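PDB 2QVP: uncharacterized protein from Shewanella amazonensis, which is probably a zinc-dependent metallocarboxypeptidase-like hydrolase of the peptidase M14 family, its true substrate being uncertain. Local coordinates for residues A[28-31]-A[32-35]; A[46-50]-A[51-55]; A[87-90]-A[91-94]. One frame throughout, in Å; residues are numbered along the deposited sequence.

Contact 1 (A[28-31]-A[32-35]); sequences YSLL and AIET
Leu-30 and Ile-33 lie side by side on one flank of the alpha-helix 24-38 and point the same way. Their ends meet methyl to methyl, with Leu-30 CD2 3.8 Å from Ile-33 CD1. In Ile-33, CG1 is anti to the carbonyl carbon (chi1 -70°). This lays the CG1-CD1 arm back over the preceding turn, where CG1 comes 3.5 Å from Ser-29 O. Ala-32 is smaller, and its CB rests against the carbonyl oxygens of Tyr-28 and Ser-29.

The backbone beneath is regular helix. Ala-32 N, Ile-33 N and Glu-34 N donate to Tyr-28 O, Ser-29 O and Leu-30 O, each four residues back. Leu-30 O has a second donor, a water at 2.8 Å. The same water donates to Glu-34 OE2 at 2.9 Å, so it bridges the carbonyl and the carboxylate. Glu-34 CG passes 3.6 Å from Leu-30 O, and the bend at chi2 (-50°) then turns the carboxylate toward the water. The other carboxylate oxygen, OE1, forms a salt bridge with Arg-37 one turn on.

Leu-31 is buried and faces the protein, where it touches Leu-89 of helix 80-91 and Leu-56 of strand 51-57. Tyr-28 reaches the same strand, with its hydroxyl hydrogen-bonded to Pro-52 O.

At Leu-31 O two donors from one residue converge. Thr-35 N makes the usual helical bond at 2.9 Å. Thr-35 OG1 donates from above the carbonyl plane, 39° out of it, also at 2.9 Å.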
# COMPACT_ATOMS: atom_id res chain seq x y z
N TYR A 28 13.59 0.32 -9.01
CA TYR A 28 13.10 -0.40 -10.17
C TYR A 28 14.01 -1.55 -10.56
O TYR A 28 13.53 -2.57 -10.97
CB TYR A 28 12.88 0.51 -11.37
CG TYR A 28 11.67 1.42 -11.30
CD1 TYR A 28 10.39 0.90 -11.14
CD2 TYR A 28 11.79 2.79 -11.54
CE1 TYR A 28 9.27 1.72 -11.17
CE2 TYR A 28 10.69 3.62 -11.57
CZ TYR A 28 9.43 3.08 -11.38
OH TYR A 28 8.33 3.89 -11.41
N SER A 29 15.33 -1.39 -10.40
CA SER A 29 16.25 -2.52 -10.66
C SER A 29 15.98 -3.74 -9.78
O SER A 29 15.86 -4.87 -10.28
CB SER A 29 17.68 -2.07 -10.43
OG SER A 29 18.03 -1.18 -11.46
N LEU A 30 15.82 -3.49 -8.47
CA LEU A 30 15.58 -4.57 -7.53
C LEU A 30 14.17 -5.15 -7.66
O LEU A 30 13.98 -6.34 -7.43
CB LEU A 30 15.88 -4.13 -6.09
CG LEU A 30 17.32 -3.67 -5.84
CD1 LEU A 30 17.46 -3.09 -4.42
CD2 LEU A 30 18.36 -4.75 -6.13
N LEU A 31 13.21 -4.31 -8.03
CA LEU A 31 11.85 -4.73 -8.25
C LEU A 31 11.82 -5.67 -9.46
O LEU A 31 11.08 -6.64 -9.43
CB LEU A 31 10.95 -3.53 -8.47
CG LEU A 31 9.44 -3.82 -8.66
CD1 LEU A 31 8.81 -4.47 -7.39
CD2 LEU A 31 8.73 -2.58 -8.99
N ALA A 32 12.59 -5.36 -10.52
CA ALA A 32 12.66 -6.21 -11.70
C ALA A 32 13.23 -7.59 -11.36
O ALA A 32 12.76 -8.60 -11.90
CB ALA A 32 13.51 -5.55 -12.82
N ILE A 33 14.26 -7.63 -10.51
CA ILE A 33 14.87 -8.87 -10.04
C ILE A 33 13.82 -9.73 -9.37
O ILE A 33 13.74 -10.92 -9.64
CB ILE A 33 16.04 -8.62 -9.03
CG1 ILE A 33 17.27 -8.01 -9.75
CG2 ILE A 33 16.42 -9.93 -8.30
CD1 ILE A 33 18.33 -7.37 -8.83
N GLU A 34 13.01 -9.13 -8.50
CA GLU A 34 11.96 -9.89 -7.82
C GLU A 34 10.83 -10.33 -8.75
O GLU A 34 10.34 -11.44 -8.58
CB GLU A 34 11.37 -9.12 -6.61
CG GLU A 34 12.36 -8.88 -5.50
CD GLU A 34 13.08 -10.15 -5.10
OE1 GLU A 34 12.45 -11.23 -5.11
OE2 GLU A 34 14.28 -10.07 -4.78
N THR A 35 10.46 -9.49 -9.71
CA THR A 35 9.43 -9.83 -10.70
C THR A 35 9.84 -11.10 -11.46
O THR A 35 9.07 -12.04 -11.67
CB THR A 35 9.19 -8.65 -11.68
OG1 THR A 35 8.74 -7.51 -10.94
CG2 THR A 35 8.19 -8.99 -12.77
O HOH W 1 15.65 -7.65 -5.65

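Contact 2 (A[46-50]-A[51-55]); sequences GQAGH and HPLYL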
# COMPACT_ATOMS: atom_id res chain seq x y z
N GLY A 46 0.52 2.96 -16.67
CA GLY A 46 0.79 4.24 -17.29
C GLY A 46 2.14 4.74 -16.82
O GLY A 46 2.82 4.04 -16.06
N GLN A 47 2.52 5.93 -17.29
CA GLN A 47 3.78 6.58 -16.94
C GLN A 47 3.46 7.86 -16.17
O GLN A 47 2.45 8.51 -16.42
CB GLN A 47 4.59 6.94 -18.20
CG GLN A 47 5.00 5.75 -19.14
CD GLN A 47 6.24 4.94 -18.67
OE1 GLN A 47 7.20 5.48 -18.13
NE2 GLN A 47 6.22 3.64 -18.94
N ALA A 48 4.31 8.17 -15.20
CA ALA A 48 4.26 9.41 -14.44
C ALA A 48 5.71 9.92 -14.47
O ALA A 48 6.61 9.25 -13.94
CB ALA A 48 3.78 9.19 -13.05
N GLY A 49 5.93 11.06 -15.14
CA GLY A 49 7.27 11.64 -15.31
C GLY A 49 8.26 10.68 -15.95
O GLY A 49 9.43 10.63 -15.55
N HIS A 50 7.76 9.90 -16.92
CA HIS A 50 8.53 8.86 -17.64
C HIS A 50 9.02 7.70 -16.74
O HIS A 50 9.99 7.03 -17.08
CB HIS A 50 9.69 9.49 -18.44
CG HIS A 50 9.23 10.61 -19.32
ND1 HIS A 50 8.54 10.39 -20.49
CD2 HIS A 50 9.31 11.95 -19.17
CE1 HIS A 50 8.23 11.55 -21.04
NE2 HIS A 50 8.69 12.51 -20.25
N HIS A 51 8.32 7.49 -15.63
CA HIS A 51 8.55 6.39 -14.69
C HIS A 51 7.29 5.52 -14.75
O HIS A 51 6.18 6.05 -14.65
CB HIS A 51 8.78 6.85 -13.25
CG HIS A 51 10.02 7.67 -13.05
ND1 HIS A 51 11.28 7.14 -13.13
CD2 HIS A 51 10.18 8.97 -12.70
CE1 HIS A 51 12.17 8.08 -12.87
NE2 HIS A 51 11.53 9.20 -12.60
N PRO A 52 7.44 4.20 -14.91
CA PRO A 52 6.24 3.39 -15.05
C PRO A 52 5.49 3.17 -13.75
O PRO A 52 6.12 3.04 -12.70
CB PRO A 52 6.80 2.05 -15.55
CG PRO A 52 8.21 2.00 -14.93
CD PRO A 52 8.68 3.39 -14.96
N LEU A 53 4.16 3.20 -13.84
CA LEU A 53 3.28 2.77 -12.75
C LEU A 53 2.90 1.32 -13.04
O LEU A 53 2.06 1.05 -13.91
CB LEU A 53 2.00 3.61 -12.62
CG LEU A 53 2.02 4.96 -11.93
CD1 LEU A 53 2.82 5.97 -12.78
CD2 LEU A 53 0.54 5.44 -11.66
N TYR A 54 3.50 0.40 -12.28
CA TYR A 54 3.28 -1.03 -12.45
C TYR A 54 2.17 -1.66 -11.63
O TYR A 54 1.88 -1.26 -10.51
CB TYR A 54 4.54 -1.83 -12.03
CG TYR A 54 5.72 -1.71 -12.95
CD1 TYR A 54 5.69 -2.25 -14.24
CD2 TYR A 54 6.92 -1.10 -12.52
CE1 TYR A 54 6.79 -2.17 -15.09
CE2 TYR A 54 8.03 -1.02 -13.35
CZ TYR A 54 7.94 -1.54 -14.64
OH TYR A 54 9.02 -1.46 -15.49
N LEU A 55 1.57 -2.68 -12.22
CA LEU A 55 0.71 -3.61 -11.52
C LEU A 55 1.42 -4.95 -11.69
O LEU A 55 1.55 -5.43 -12.81
CB LEU A 55 -0.69 -3.68 -12.11
CG LEU A 55 -1.58 -4.69 -11.34
CD1 LEU A 55 -1.89 -4.15 -9.91
CD2 LEU A 55 -2.81 -4.97 -12.15
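Gly-46 O takes a straight bond from Leu-53 N, 2.7 Å long with 172° at the hydrogen. Leu-53 CB also packs on this oxygen.

Gln-47 sits opposite Pro-52 in a non-hydrogen-bonded pair, and the two side chains cross obliquely. Its chain bends at chi2 (-80°), which brings CD back alongside the proline. Its CA makes a CH-O contact of 3.4 Å with His-51 O.

Ala-48 and His-51 form a hydrogen-bonded pair. Ala-48 N donates to His-51 O at 2.9 Å. The return bond, His-51 N to Ala-48 O, is 3.0 Å, and its donor stands 59° out of the carbonyl plane. On the face shared with His-51 and Leu-53, Ala-48 CB presses on Leu-53 CD1 at 3.4 Å, tighter than usual van der Waals contact. Pro-110 covers all three residues on that face.

These bonds close a two-residue beta hairpin of strands 41-48 and 51-57, with a type I' turn from Ala-48 to His-51. Gly-49 and His-50 fill its two corners, both at positive phi. The His-51 ring leans back over the turn, its CD2 3.4 Å from Gly-49 O, while Ala-48 O lies at the ring edge. An alanine in place of His-51 would probably leave Gly-49 O without this ring beside it and open a gap next to Pro-110.

The CB of His-50 points away from the strand that follows.

Contact 3 (A[87-90]-A[91-94]); sequences HFLS and QLDG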
# COMPACT_ATOMS: atom_id res chain seq x y z
N HIS A 87 11.14 -5.55 0.13
CA HIS A 87 11.65 -6.49 1.15
C HIS A 87 10.71 -7.72 1.33
O HIS A 87 11.18 -8.87 1.45
CB HIS A 87 11.94 -5.75 2.48
CG HIS A 87 12.49 -6.65 3.54
ND1 HIS A 87 13.78 -7.12 3.52
CD2 HIS A 87 11.91 -7.19 4.64
CE1 HIS A 87 13.97 -7.92 4.55
NE2 HIS A 87 12.85 -7.98 5.24
N PHE A 88 9.41 -7.46 1.35
CA PHE A 88 8.36 -8.50 1.43
C PHE A 88 8.54 -9.52 0.30
O PHE A 88 8.62 -10.73 0.55
CB PHE A 88 6.95 -7.84 1.42
CG PHE A 88 5.78 -8.79 1.12
CD1 PHE A 88 5.31 -9.67 2.07
CD2 PHE A 88 5.12 -8.71 -0.12
CE1 PHE A 88 4.24 -10.52 1.78
CE2 PHE A 88 4.05 -9.56 -0.41
CZ PHE A 88 3.61 -10.45 0.54
N LEU A 89 8.64 -9.03 -0.93
CA LEU A 89 8.79 -9.91 -2.12
C LEU A 89 10.03 -10.76 -2.10
O LEU A 89 9.99 -11.94 -2.49
CB LEU A 89 8.79 -9.08 -3.42
CG LEU A 89 7.52 -8.36 -3.86
CD1 LEU A 89 7.79 -7.59 -5.14
CD2 LEU A 89 6.38 -9.36 -4.04
N SER A 90 11.12 -10.15 -1.65
CA SER A 90 12.41 -10.79 -1.58
C SER A 90 12.40 -12.03 -0.66
O SER A 90 13.15 -12.97 -0.88
CB SER A 90 13.46 -9.77 -1.13
OG SER A 90 13.43 -9.62 0.26
N GLN A 91 11.55 -12.00 0.38
CA GLN A 91 11.37 -13.14 1.29
C GLN A 91 10.39 -14.18 0.77
O GLN A 91 10.32 -15.25 1.32
CB GLN A 91 10.86 -12.67 2.66
CG GLN A 91 11.79 -11.74 3.47
CD GLN A 91 11.10 -11.13 4.73
OE1 GLN A 91 11.78 -10.87 5.73
NE2 GLN A 91 9.77 -10.90 4.68
N LEU A 92 9.62 -13.89 -0.28
CA LEU A 92 8.59 -14.83 -0.75
C LEU A 92 9.19 -16.05 -1.41
O LEU A 92 10.26 -16.02 -1.97
CB LEU A 92 7.56 -14.20 -1.68
CG LEU A 92 6.61 -13.16 -1.10
CD1 LEU A 92 5.76 -12.64 -2.23
CD2 LEU A 92 5.75 -13.72 0.03
N ASP A 93 8.40 -17.11 -1.31
CA ASP A 93 8.78 -18.43 -1.70
C ASP A 93 8.33 -18.79 -3.11
O ASP A 93 9.11 -19.39 -3.86
CB ASP A 93 8.30 -19.49 -0.64
CG ASP A 93 6.93 -19.11 0.10
OD1 ASP A 93 6.59 -17.92 0.31
OD2 ASP A 93 6.23 -20.05 0.51
N GLY A 94 7.10 -18.40 -3.49
CA GLY A 94 6.50 -18.83 -4.77
C GLY A 94 5.37 -19.82 -4.46
O GLY A 94 4.32 -19.81 -5.15
O HOH W 2 13.20 -9.53 7.44
O HOH W 3 7.57 -12.00 2.76
O HOH W 4 13.25 -15.64 -1.09
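Phe-88 and Leu-92 make the main apolar contact. Leu-92 CG lies over one face of the phenyl ring, and Leu-92 CD2 is 3.9 Å from Phe-88 CZ. The other methyl, CD1, also meets Leu-89 CD2 at 3.8 Å. Leu-92 therefore fits against two successive helix residues. Phe-88 further touches Met-263 and Asn-264 of helix 252-270, and Leu-89 packs on helix 24-38.

The direct backbone bonds are uneven. Gln-91 N makes two weak ones, to His-87 O and Phe-88 O. Leu-92 N donates to Leu-89 O, three residues back, at 3.0 Å.

One side-chain bond folds back on the helix: Ser-90 OG donates to His-87 O at 2.7 Å; chi1 of 81° swings it between the backbone N and the carbonyl carbon.

Waters link further polar groups. One donates to Gln-91 OE1 at 2.6 Å and bonds His-87 NE2 in the plane of that ring, at its edge. The ring and amide planes are 55° apart. A second donates to Phe-88 O and accepts from Gln-91 NE2. A third donates to both Ser-90 O and Leu-92 O, and Leu-92 O also accepts from Arg-37.

Weak bonds at Gln-91 N, an i to i+3 bond at Leu-92 N and waters on carbonyls are common at a helix C-terminus whose last turn tightens; helix 80-91 ends here and leads into the loop before strand 101-105.

In the fold
The contacts follow one another along the chain. Contact 1 lies on helix 24-38, contact 2 is the turn end of the hairpin of strands 41-48 and 51-57, and contact 3 ends helix 80-91. Contact 1 sits between the others, its centre about 15 Å from that of contact 2 and about 12 Å from that of contact 3. It touches both: Tyr-28 packs on Tyr-54, and Glu-34 on Ser-90. Contacts 2 and 3 do not meet; their nearest atoms are about 10 Å apart. The hairpin forms one margin of the eight-stranded mixed sheet, with 41-48 outermost. All three lie away from the predicted active-site residue Glu-245, among helices 24-38 and 80-91 and the edge hairpin.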